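Local coordinates for EVE domain-containing protein (Pseudomonas syringae pv. tomato str. DC3000, PDB 2EVE), which is of unknown function but adopts the EVE fold, related to PUA and ASCH domains, and may, like its relatives, bind nucleic acid, at residues Ala2-Lys7 with Arg39-Gly44; Ala24-Val29 with Phe47-Ser52; Tyr82-Ala87 with Asn92-Leu97; Leu123-Lys128 with Ser133-Thr138. All blocks are in the same frame, centred on the assembly; numbering follows the deposited sequence.

Contact 1 (Ala2-Lys7 with Arg39-Gly44); sequences AYWLMK and RTMAEG. With 144 (tris-hydroxymethyl-methyl-ammonium), chain D.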
# COMPACT_ATOMS: atom_id res chain seq x y z
N ALA A 2 4.23 -1.83 13.68
CA ALA A 2 3.29 -2.73 12.95
C ALA A 2 3.64 -2.81 11.47
O ALA A 2 4.30 -1.93 10.93
CB ALA A 2 1.86 -2.23 13.12
N TYR A 3 3.19 -3.88 10.82
CA TYR A 3 3.45 -4.12 9.40
C TYR A 3 2.17 -4.08 8.57
O TYR A 3 1.09 -4.42 9.05
CB TYR A 3 4.14 -5.47 9.20
CG TYR A 3 5.45 -5.60 9.93
CD1 TYR A 3 6.54 -4.79 9.60
CD2 TYR A 3 5.61 -6.55 10.94
CE1 TYR A 3 7.76 -4.93 10.27
CE2 TYR A 3 6.83 -6.69 11.61
CZ TYR A 3 7.90 -5.88 11.26
OH TYR A 3 9.10 -6.02 11.92
N TRP A 4 2.31 -3.69 7.31
CA TRP A 4 1.18 -3.58 6.40
C TRP A 4 1.59 -3.87 4.97
O TRP A 4 2.75 -4.19 4.68
CB TRP A 4 0.60 -2.16 6.45
CG TRP A 4 0.44 -1.59 7.81
CD1 TRP A 4 1.40 -1.00 8.58
CD2 TRP A 4 -0.76 -1.59 8.59
NE1 TRP A 4 0.87 -0.63 9.80
CE2 TRP A 4 -0.45 -0.99 9.83
CE3 TRP A 4 -2.06 -2.05 8.36
CZ2 TRP A 4 -1.41 -0.82 10.84
CZ3 TRP A 4 -3.01 -1.89 9.36
CH2 TRP A 4 -2.68 -1.28 10.59
N LEU A 5 0.62 -3.76 4.07
CA LEU A 5 0.84 -3.93 2.65
C LEU A 5 -0.12 -2.97 1.95
O LEU A 5 -1.29 -2.87 2.33
CB LEU A 5 0.57 -5.38 2.20
CG LEU A 5 0.79 -5.66 0.71
CD1 LEU A 5 1.30 -7.08 0.49
CD2 LEU A 5 -0.50 -5.43 -0.05
N MSE A 6 0.39 -2.24 0.96
CA MSE A 6 -0.43 -1.31 0.20
C MSE A 6 -0.18 -1.48 -1.29
O MSE A 6 0.96 -1.71 -1.71
CB MSE A 6 -0.14 0.13 0.63
CG MSE A 6 -0.41 0.39 2.11
SE MSE A 6 -0.66 2.27 2.51
CE MSE A 6 1.18 2.77 2.34
N LYS A 7 -1.24 -1.35 -2.09
CA LYS A 7 -1.17 -1.54 -3.54
C LYS A 7 -1.05 -0.26 -4.36
O LYS A 7 -1.60 0.78 -4.01
CB LYS A 7 -2.41 -2.29 -4.02
CG LYS A 7 -2.63 -3.64 -3.37
CD LYS A 7 -3.86 -4.32 -3.95
CE LYS A 7 -4.12 -5.66 -3.29
NZ LYS A 7 -5.32 -6.33 -3.84
N ARG A 39 -5.71 4.67 8.40
CA ARG A 39 -5.80 5.60 9.52
C ARG A 39 -5.17 5.06 10.81
O ARG A 39 -4.84 5.84 11.70
CB ARG A 39 -7.26 5.98 9.78
CG ARG A 39 -7.83 6.91 8.73
CD ARG A 39 -9.31 7.16 8.98
NE ARG A 39 -9.82 8.27 8.18
CZ ARG A 39 -11.07 8.72 8.24
NH1 ARG A 39 -11.94 8.15 9.07
NH2 ARG A 39 -11.44 9.75 7.49
N THR A 40 -5.01 3.74 10.92
CA THR A 40 -4.41 3.18 12.12
C THR A 40 -2.90 2.99 12.00
O THR A 40 -2.24 2.59 12.97
CB THR A 40 -5.06 1.83 12.54
OG1 THR A 40 -4.82 0.83 11.54
CG2 THR A 40 -6.56 2.01 12.75
N MSE A 41 -2.34 3.28 10.83
CA MSE A 41 -0.90 3.15 10.63
C MSE A 41 -0.21 4.22 11.47
O MSE A 41 -0.72 5.33 11.62
CB MSE A 41 -0.55 3.32 9.15
CG MSE A 41 -1.10 2.21 8.29
SE MSE A 41 -0.77 2.50 6.41
CE MSE A 41 0.79 1.38 6.18
N ALA A 42 0.95 3.89 12.01
CA ALA A 42 1.71 4.82 12.84
C ALA A 42 3.07 5.11 12.25
O ALA A 42 3.58 4.34 11.44
CB ALA A 42 1.87 4.25 14.24
N GLU A 43 3.67 6.23 12.67
CA GLU A 43 4.99 6.61 12.18
C GLU A 43 5.97 5.49 12.52
O GLU A 43 6.01 5.01 13.66
CB GLU A 43 5.44 7.91 12.86
CG GLU A 43 4.53 9.09 12.62
CD GLU A 43 4.89 10.29 13.48
OE1 GLU A 43 6.04 10.75 13.39
OE2 GLU A 43 4.02 10.75 14.24
N GLY A 44 6.76 5.08 11.54
CA GLY A 44 7.73 4.02 11.78
C GLY A 44 7.26 2.67 11.29
O GLY A 44 8.07 1.78 11.06
C1 144 D . -4.29 -6.08 -9.37
N 144 D . -4.96 -6.59 -8.19
C2 144 D . -4.33 -7.90 -7.80
O2 144 D . -3.05 -8.51 -8.08
C3 144 D . -6.44 -6.68 -8.57
O3 144 D . -7.31 -7.15 -7.52
C4 144 D . -4.69 -5.61 -7.12
O4 144 D . -5.14 -4.08 -7.05
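Met41, a selenomethionine in the segment that follows helix 32-40, lays its side chain over one face of the Trp4 indole and so covers the tryptophan of strand 3-8. Its CG stands 3.7 Å from the centroid of the five-membered ring of Trp4, 14° from the ring normal, a CH-pi contact made squarely over the face. The selenium lies above the same pyrrole ring, its SE 4.6 Å from that centroid, which makes a Met-aromatic contact in selenium form. Bending of the Met41 chain at chi3 (99°) then folds the terminal methyl back onto the ring, where Met41 CE comes within 3.4 Å of Trp4 CG. Beyond the indole, Met6 and Met41 point tip to tip, with Met6 SE and Met41 SE 3.9 Å apart; Met6 is a selenomethionine too, and its own bend at chi3 (-74°) leaves Met6 CE beside Met41 CE, 4.1 Å away. Thr40 OG1 approaches Trp4 CH2 obliquely at 3.2 Å, while its hydrogen bond goes to Phe37 O. Asp45 binds Trp4 NE1 and also the backbone N of Ala42. No hydrogen bond crosses between the segments, which are joined by dispersion, by the polarisable selenium of Met41 over the indole face and by its contact with the selenium of Met6; the bond from Trp4 NE1 to Asp45 would restrain the rotation of the indole.

Contact 2 (Ala24-Val29 with Phe47-Ser52); sequences ARWDGV and FFFYHS. With 144 (tris-hydroxymethyl-methyl-ammonium), chain D.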
# COMPACT_ATOMS: atom_id res chain seq x y z
N ALA A 24 7.06 10.53 -0.12
CA ALA A 24 5.97 10.96 -0.98
C ALA A 24 4.63 10.79 -0.30
O ALA A 24 4.54 10.22 0.80
CB ALA A 24 6.00 10.15 -2.27
N ARG A 25 3.57 11.27 -0.95
CA ARG A 25 2.23 11.15 -0.41
C ARG A 25 1.52 9.95 -1.01
O ARG A 25 1.54 9.74 -2.23
CB ARG A 25 1.41 12.40 -0.70
CG ARG A 25 -0.01 12.36 -0.13
CD ARG A 25 -0.77 13.64 -0.44
NE ARG A 25 -1.03 13.78 -1.87
CZ ARG A 25 -1.03 14.94 -2.51
NH1 ARG A 25 -0.77 16.06 -1.85
NH2 ARG A 25 -1.29 14.98 -3.81
N TRP A 26 0.89 9.15 -0.16
CA TRP A 26 0.13 7.99 -0.61
C TRP A 26 -1.31 8.46 -0.55
O TRP A 26 -1.82 8.78 0.53
CB TRP A 26 0.33 6.81 0.35
CG TRP A 26 -0.08 5.49 -0.24
CD1 TRP A 26 -1.33 4.95 -0.28
CD2 TRP A 26 0.78 4.56 -0.90
NE1 TRP A 26 -1.30 3.73 -0.93
CE2 TRP A 26 -0.02 3.47 -1.32
CE3 TRP A 26 2.16 4.54 -1.18
CZ2 TRP A 26 0.52 2.37 -2.01
CZ3 TRP A 26 2.69 3.45 -1.86
CH2 TRP A 26 1.86 2.38 -2.27
N ASP A 27 -1.97 8.51 -1.69
CA ASP A 27 -3.35 8.97 -1.71
C ASP A 27 -4.21 8.12 -2.63
O ASP A 27 -3.78 7.06 -3.06
CB ASP A 27 -3.40 10.43 -2.17
CG ASP A 27 -2.65 10.66 -3.47
OD1 ASP A 27 -2.82 9.84 -4.40
OD2 ASP A 27 -1.91 11.66 -3.58
N GLY A 28 -5.42 8.58 -2.90
CA GLY A 28 -6.30 7.84 -3.79
C GLY A 28 -6.89 6.55 -3.25
O GLY A 28 -7.37 5.72 -4.04
N VAL A 29 -6.85 6.36 -1.94
CA VAL A 29 -7.44 5.15 -1.36
C VAL A 29 -8.91 5.50 -1.18
O VAL A 29 -9.26 6.43 -0.45
CB VAL A 29 -6.78 4.80 -0.02
CG1 VAL A 29 -7.47 3.58 0.59
CG2 VAL A 29 -5.30 4.50 -0.25
N PHE A 47 5.69 -1.18 5.41
CA PHE A 47 4.71 -1.84 4.56
C PHE A 47 5.33 -2.37 3.29
O PHE A 47 6.32 -1.84 2.79
CB PHE A 47 3.58 -0.86 4.19
CG PHE A 47 4.00 0.23 3.25
CD1 PHE A 47 3.88 0.08 1.87
CD2 PHE A 47 4.51 1.43 3.74
CE1 PHE A 47 4.26 1.10 0.99
CE2 PHE A 47 4.90 2.46 2.87
CZ PHE A 47 4.77 2.29 1.50
N PHE A 48 4.74 -3.44 2.77
CA PHE A 48 5.20 -4.01 1.52
C PHE A 48 4.54 -3.21 0.40
O PHE A 48 3.33 -2.97 0.43
CB PHE A 48 4.79 -5.48 1.39
CG PHE A 48 5.63 -6.40 2.22
CD1 PHE A 48 7.02 -6.32 2.17
CD2 PHE A 48 5.04 -7.35 3.04
CE1 PHE A 48 7.81 -7.17 2.94
CE2 PHE A 48 5.82 -8.20 3.81
CZ PHE A 48 7.21 -8.12 3.76
N PHE A 49 5.35 -2.78 -0.55
CA PHE A 49 4.89 -2.01 -1.70
C PHE A 49 4.52 -3.03 -2.78
O PHE A 49 5.39 -3.65 -3.39
CB PHE A 49 6.04 -1.10 -2.18
CG PHE A 49 5.61 0.02 -3.11
CD1 PHE A 49 4.92 -0.24 -4.29
CD2 PHE A 49 5.96 1.34 -2.81
CE1 PHE A 49 4.58 0.80 -5.17
CE2 PHE A 49 5.63 2.38 -3.68
CZ PHE A 49 4.94 2.12 -4.86
N TYR A 50 3.23 -3.21 -2.99
CA TYR A 50 2.74 -4.19 -3.96
C TYR A 50 2.34 -3.55 -5.30
O TYR A 50 1.52 -2.63 -5.34
CB TYR A 50 1.54 -4.94 -3.35
CG TYR A 50 0.90 -5.97 -4.25
CD1 TYR A 50 -0.05 -5.61 -5.19
CD2 TYR A 50 1.26 -7.31 -4.14
CE1 TYR A 50 -0.64 -6.56 -6.02
CE2 TYR A 50 0.68 -8.28 -4.96
CZ TYR A 50 -0.27 -7.90 -5.90
OH TYR A 50 -0.84 -8.85 -6.71
N HIS A 51 2.95 -4.04 -6.38
CA HIS A 51 2.66 -3.54 -7.72
C HIS A 51 1.42 -4.25 -8.26
O HIS A 51 1.41 -5.47 -8.40
CB HIS A 51 3.85 -3.80 -8.65
CG HIS A 51 4.96 -2.82 -8.49
ND1 HIS A 51 6.12 -2.88 -9.24
CD2 HIS A 51 5.09 -1.73 -7.70
CE1 HIS A 51 6.91 -1.87 -8.91
NE2 HIS A 51 6.30 -1.16 -7.98
N SER A 52 0.39 -3.46 -8.56
CA SER A 52 -0.88 -3.99 -9.06
C SER A 52 -1.16 -3.58 -10.50
O SER A 52 -0.57 -2.62 -11.01
CB SER A 52 -2.02 -3.51 -8.16
OG SER A 52 -2.09 -2.09 -8.15
C1 144 D . -4.29 -6.08 -9.37
N 144 D . -4.96 -6.59 -8.19
C2 144 D . -4.33 -7.90 -7.80
O2 144 D . -3.05 -8.51 -8.08
C3 144 D . -6.44 -6.68 -8.57
O3 144 D . -7.31 -7.15 -7.52
C4 144 D . -4.69 -5.61 -7.12
O4 144 D . -5.14 -4.08 -7.05
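Trp26, Phe47 and Phe49 form an aromatic cluster in the core of the EVE fold, bringing together strands 23-26 and 46-51, which are not neighbours in the mixed sheet. Their backbones stay well apart, the CA atoms of Trp26 and Phe49 being 11.1 Å from each other, and the rings span the gap. Along the first segment, Arg25 comes before the cluster and turns outward, its NE giving a hydrogen bond of 2.9 Å to Asp27 OD2 within a salt bridge; the oxygen lies in the guanidinium plane and uses its anti lone pair. Trp26 follows, with CG anti to its own backbone N (chi1 -163°), which sends the indole across to the other strand. Its six-membered ring takes part in two T-shaped stacks. In one, the indole edge points at the face of Phe49, with planes at 78° and Trp26 CZ3 3.6 Å from Phe49 CE2. In the other the roles are reversed: the edge of Phe47 is directed at the indole face, the centroid of its ring 5.5 Å from that of the six-membered ring of Trp26. Past the strand, Gly28 gives its backbone N to Asp72. On the second segment Tyr50 and Ser52 line the pocket of the bound tris-hydroxymethyl-methyl-ammonium, whose O2 lies near the Tyr50 ring plane and shares a hydrogen bond of 2.6 Å with Tyr50 OH.

Contact 3 (Tyr82-Ala87 with Asn92-Leu97); sequences YHDAKA and NPWSAL
Asp84 and Trp94 meet through a side-chain hydrogen bond that ties together two Asx turns, one at Asp84 and one at Asn92, in the long connection leading from strand 58-71 into strand 95-110. The polar link across the segments runs from Trp94 NE1 to Asp84 OD2, 2.8 Å long with an N-H...O angle of 159°. The acceptor lies close to the indole plane and offers its anti lone pair, while the carboxylate and ring planes are turned 39° from one another. Asp84 CG sits anti to the backbone N (chi1 -176°), which carries the carboxylate across to the pyrrole edge of the indole.

Hydrogen bonds within each segment shape the turns. Asp84 OD1 accepts from Lys86 N, which meets it from above the carboxylate plane, so each oxygen of this carboxylate has a partner; a type I turn from Asp84 to Ala87 is closed by Ala87 N bonding to Asp84 O at 2.8 Å. On the other segment Asn92 OD1 receives Trp94 N from above its carbonyl plane, while Asn92 ND2 binds Asp72 O. The Trp94 indole also stacks with Tyr32 and makes a cation-pi contact with Arg30.

Apolar packing is modest and confined to the mouth of the loop, where the backbones come nearest at Ala87 and Asn92. There the methyl of Ala87 rests against the proline ring, with Ala87 CB 3.7 Å from Pro93 CD.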
# COMPACT_ATOMS: atom_id res chain seq x y z
N TYR A 82 -8.80 10.86 -8.50
CA TYR A 82 -9.42 10.41 -7.25
C TYR A 82 -10.32 11.47 -6.65
O TYR A 82 -10.60 11.48 -5.46
CB TYR A 82 -8.34 10.00 -6.26
CG TYR A 82 -7.43 8.94 -6.83
CD1 TYR A 82 -7.92 7.67 -7.15
CD2 TYR A 82 -6.10 9.23 -7.11
CE1 TYR A 82 -7.10 6.72 -7.75
CE2 TYR A 82 -5.27 8.29 -7.71
CZ TYR A 82 -5.77 7.03 -8.02
OH TYR A 82 -4.96 6.11 -8.63
N HIS A 83 -10.77 12.38 -7.51
CA HIS A 83 -11.68 13.43 -7.08
C HIS A 83 -12.94 12.75 -6.55
O HIS A 83 -13.35 11.71 -7.05
CB HIS A 83 -12.03 14.31 -8.28
CG HIS A 83 -13.06 15.35 -7.98
ND1 HIS A 83 -14.14 15.58 -8.79
CD2 HIS A 83 -13.14 16.26 -6.97
CE1 HIS A 83 -14.86 16.58 -8.30
NE2 HIS A 83 -14.27 17.01 -7.19
N ASP A 84 -13.54 13.34 -5.52
CA ASP A 84 -14.79 12.85 -4.94
C ASP A 84 -15.64 14.10 -4.75
O ASP A 84 -15.47 14.83 -3.78
CB ASP A 84 -14.57 12.16 -3.59
CG ASP A 84 -15.85 11.56 -3.02
OD1 ASP A 84 -16.94 11.90 -3.54
OD2 ASP A 84 -15.78 10.76 -2.07
N ALA A 85 -16.55 14.34 -5.69
CA ALA A 85 -17.41 15.52 -5.65
C ALA A 85 -18.23 15.65 -4.37
O ALA A 85 -18.67 16.74 -4.02
CB ALA A 85 -18.34 15.53 -6.86
N LYS A 86 -18.42 14.53 -3.67
CA LYS A 86 -19.18 14.54 -2.43
C LYS A 86 -18.35 15.04 -1.25
O LYS A 86 -18.90 15.36 -0.19
CB LYS A 86 -19.72 13.14 -2.13
CG LYS A 86 -20.81 12.67 -3.08
CD LYS A 86 -21.35 11.31 -2.65
CE LYS A 86 -22.48 10.85 -3.57
NZ LYS A 86 -23.63 11.79 -3.55
N ALA A 87 -17.04 15.13 -1.43
CA ALA A 87 -16.16 15.59 -0.36
C ALA A 87 -16.05 17.11 -0.32
O ALA A 87 -16.12 17.78 -1.35
CB ALA A 87 -14.78 14.98 -0.52
N ASN A 92 -14.30 15.70 4.56
CA ASN A 92 -13.56 14.86 3.63
C ASN A 92 -13.54 13.44 4.19
O ASN A 92 -12.95 13.19 5.23
CB ASN A 92 -12.13 15.38 3.50
CG ASN A 92 -11.39 14.74 2.35
OD1 ASN A 92 -11.72 13.63 1.91
ND2 ASN A 92 -10.37 15.43 1.85
N PRO A 93 -14.20 12.50 3.50
CA PRO A 93 -14.24 11.11 3.97
C PRO A 93 -12.96 10.31 3.76
O PRO A 93 -12.85 9.19 4.25
CB PRO A 93 -15.41 10.51 3.18
CG PRO A 93 -16.22 11.73 2.76
CD PRO A 93 -15.14 12.70 2.39
N TRP A 94 -12.00 10.88 3.04
CA TRP A 94 -10.77 10.15 2.74
C TRP A 94 -9.50 10.66 3.39
O TRP A 94 -9.37 11.85 3.69
CB TRP A 94 -10.60 10.10 1.22
CG TRP A 94 -11.82 9.59 0.54
CD1 TRP A 94 -12.64 10.28 -0.30
CD2 TRP A 94 -12.38 8.28 0.67
NE1 TRP A 94 -13.68 9.48 -0.71
CE2 TRP A 94 -13.55 8.25 -0.13
CE3 TRP A 94 -12.01 7.13 1.38
CZ2 TRP A 94 -14.35 7.10 -0.23
CZ3 TRP A 94 -12.81 5.99 1.28
CH2 TRP A 94 -13.97 5.99 0.48
N SER A 95 -8.55 9.75 3.58
CA SER A 95 -7.28 10.07 4.21
C SER A 95 -6.08 9.61 3.41
O SER A 95 -6.10 8.55 2.78
CB SER A 95 -7.21 9.42 5.60
OG SER A 95 -8.28 9.85 6.43
N ALA A 96 -5.03 10.42 3.44
CA ALA A 96 -3.78 10.10 2.77
C ALA A 96 -2.73 10.13 3.86
O ALA A 96 -3.04 10.44 5.01
CB ALA A 96 -3.46 11.16 1.72
N LEU A 97 -1.50 9.78 3.52
CA LEU A 97 -0.43 9.83 4.49
C LEU A 97 0.88 9.90 3.74
O LEU A 97 0.92 9.68 2.53
CB LEU A 97 -0.48 8.62 5.43
CG LEU A 97 -0.61 7.19 4.90
CD1 LEU A 97 0.63 6.78 4.13
CD2 LEU A 97 -0.85 6.26 6.08

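Contact 4 (Leu123-Lys128 with Ser133-Thr138); sequences LPLVQK and SVMPVT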
# COMPACT_ATOMS: atom_id res chain seq x y z
N LEU A 123 -3.55 -13.99 4.72
CA LEU A 123 -3.30 -12.65 4.20
C LEU A 123 -4.40 -12.33 3.19
O LEU A 123 -4.62 -13.07 2.24
CB LEU A 123 -1.94 -12.61 3.52
CG LEU A 123 -1.44 -11.24 3.04
CD1 LEU A 123 -1.22 -10.32 4.24
CD2 LEU A 123 -0.16 -11.43 2.26
N PRO A 124 -5.12 -11.21 3.39
CA PRO A 124 -6.19 -10.83 2.47
C PRO A 124 -5.79 -10.87 0.99
O PRO A 124 -6.59 -11.23 0.13
CB PRO A 124 -6.56 -9.43 2.93
CG PRO A 124 -6.34 -9.50 4.40
CD PRO A 124 -5.02 -10.23 4.49
N LEU A 125 -4.55 -10.49 0.71
CA LEU A 125 -4.02 -10.45 -0.65
C LEU A 125 -4.22 -11.75 -1.42
O LEU A 125 -4.49 -11.74 -2.62
CB LEU A 125 -2.52 -10.12 -0.63
CG LEU A 125 -1.83 -9.92 -1.98
CD1 LEU A 125 -2.25 -8.58 -2.55
CD2 LEU A 125 -0.31 -9.96 -1.81
N VAL A 126 -4.09 -12.88 -0.72
CA VAL A 126 -4.23 -14.18 -1.37
C VAL A 126 -5.59 -14.84 -1.18
O VAL A 126 -5.79 -15.99 -1.57
CB VAL A 126 -3.15 -15.17 -0.86
CG1 VAL A 126 -1.77 -14.58 -1.05
CG2 VAL A 126 -3.40 -15.53 0.59
N GLN A 127 -6.53 -14.11 -0.58
CA GLN A 127 -7.86 -14.66 -0.36
C GLN A 127 -8.80 -14.32 -1.51
O GLN A 127 -8.93 -13.16 -1.90
CB GLN A 127 -8.44 -14.13 0.96
CG GLN A 127 -7.58 -14.45 2.17
CD GLN A 127 -8.26 -14.09 3.48
OE1 GLN A 127 -8.72 -12.96 3.67
NE2 GLN A 127 -8.33 -15.05 4.39
N LYS A 128 -9.44 -15.35 -2.06
CA LYS A 128 -10.36 -15.17 -3.18
C LYS A 128 -11.46 -14.16 -2.86
O LYS A 128 -12.02 -14.17 -1.76
CB LYS A 128 -10.98 -16.52 -3.55
CG LYS A 128 -11.82 -16.49 -4.81
CD LYS A 128 -12.29 -17.89 -5.17
CE LYS A 128 -13.04 -17.90 -6.49
NZ LYS A 128 -13.45 -19.27 -6.88
N SER A 133 -7.02 -2.92 -0.78
CA SER A 133 -5.76 -2.35 -1.26
C SER A 133 -4.78 -1.98 -0.15
O SER A 133 -3.60 -1.75 -0.41
CB SER A 133 -6.04 -1.12 -2.12
OG SER A 133 -6.74 -0.14 -1.38
N VAL A 134 -5.28 -1.90 1.08
CA VAL A 134 -4.45 -1.59 2.24
C VAL A 134 -4.83 -2.63 3.29
O VAL A 134 -6.00 -2.78 3.63
CB VAL A 134 -4.71 -0.17 2.80
CG1 VAL A 134 -3.82 0.08 4.00
CG2 VAL A 134 -4.45 0.87 1.72
N MSE A 135 -3.83 -3.35 3.81
CA MSE A 135 -4.10 -4.41 4.76
C MSE A 135 -3.00 -4.61 5.79
O MSE A 135 -1.85 -4.25 5.56
CB MSE A 135 -4.25 -5.73 4.00
CG MSE A 135 -2.94 -6.14 3.33
SE MSE A 135 -3.10 -7.61 2.09
CE MSE A 135 -4.04 -6.65 0.72
N PRO A 136 -3.35 -5.19 6.94
CA PRO A 136 -2.35 -5.44 7.97
C PRO A 136 -1.57 -6.70 7.57
O PRO A 136 -2.05 -7.51 6.79
CB PRO A 136 -3.20 -5.66 9.23
CG PRO A 136 -4.42 -6.32 8.68
CD PRO A 136 -4.71 -5.52 7.42
N VAL A 137 -0.36 -6.82 8.10
CA VAL A 137 0.49 -7.98 7.85
C VAL A 137 1.02 -8.37 9.23
O VAL A 137 1.57 -7.52 9.94
CB VAL A 137 1.68 -7.62 6.91
CG1 VAL A 137 2.66 -8.78 6.84
CG2 VAL A 137 1.17 -7.28 5.52
N THR A 138 0.84 -9.63 9.62
CA THR A 138 1.31 -10.07 10.93
C THR A 138 2.83 -10.19 10.93
O THR A 138 3.46 -10.22 9.87
CB THR A 138 0.73 -11.45 11.31
OG1 THR A 138 1.26 -12.45 10.44
CG2 THR A 138 -0.79 -11.43 11.21
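The short 3-10 turn at 124-126 packs against strand 134-137, an outermost strand of the mixed sheet, and the side chain of Met135 bridges them. Met135 is a selenomethionine whose CG lies between the backbone N and the carbonyl carbon (chi1 65°), a setting that directs the chain out of the strand toward the turn. Its selenium is met by three successive residues. Leu125 comes nearest, its backbone N 3.5 Å and its CB 3.7 Å from Met135 SE, and its side chain crosses that of Met135 at about a right angle. The Pro124 ring slides past in the opposite direction, Pro124 CB standing 4.0 Å from Met135 SE. Leu123 crosses as well, placing its CD1 3.9 Å from the same selenium. The bend at chi3 (72°) keeps the terminal methyl by Leu125, where Met135 CE is 4.0 Å from Leu125 CB.

Leu123 CD1 reaches farther along the strand to Val137 CG2, at 4.1 Å, and so spans two residues of one strand whose intervening Pro136 brings its carbonyl oxygen close to the same methyl. Backbone bonds from Val126 N to Leu123 O and from Gln127 N to Pro124 O hold the turn in shape. Leu125 also touches Leu111 and Leu114 of helix 111-115, while strand 134-137 pairs with strand 3-8 within the sheet. No hydrogen bond joins the segments: a 3-10 segment is packed by apolar side chains on the outermost strand of the mixed sheet of this PUA-related EVE domain.

Strand 3-8 joins contact 1 to its neighbours: Trp4 O lies 2.9 Å from Phe48 N of contact 2, and Leu5 N lies 2.9 Å from Met135 O of contact 4, both probable sheet hydrogen bonds. Contact 3 is peripheral, its centre about 17 Å from that of the chain, but reaches contact 1 where Arg39 NE and Ser95 OG are 2.8 Å apart, and contact 2 where Trp26 N is 2.7 Å from Leu97 O. The tris-hydroxymethyl-methyl-ammonium site draws Lys7 from contact 1 and Tyr50 and Ser52 from contact 2; the Leu125 side chain of contact 4 lies about 6 Å from the ligand. Contacts 3 and 4, centres about 23 Å apart, do not touch.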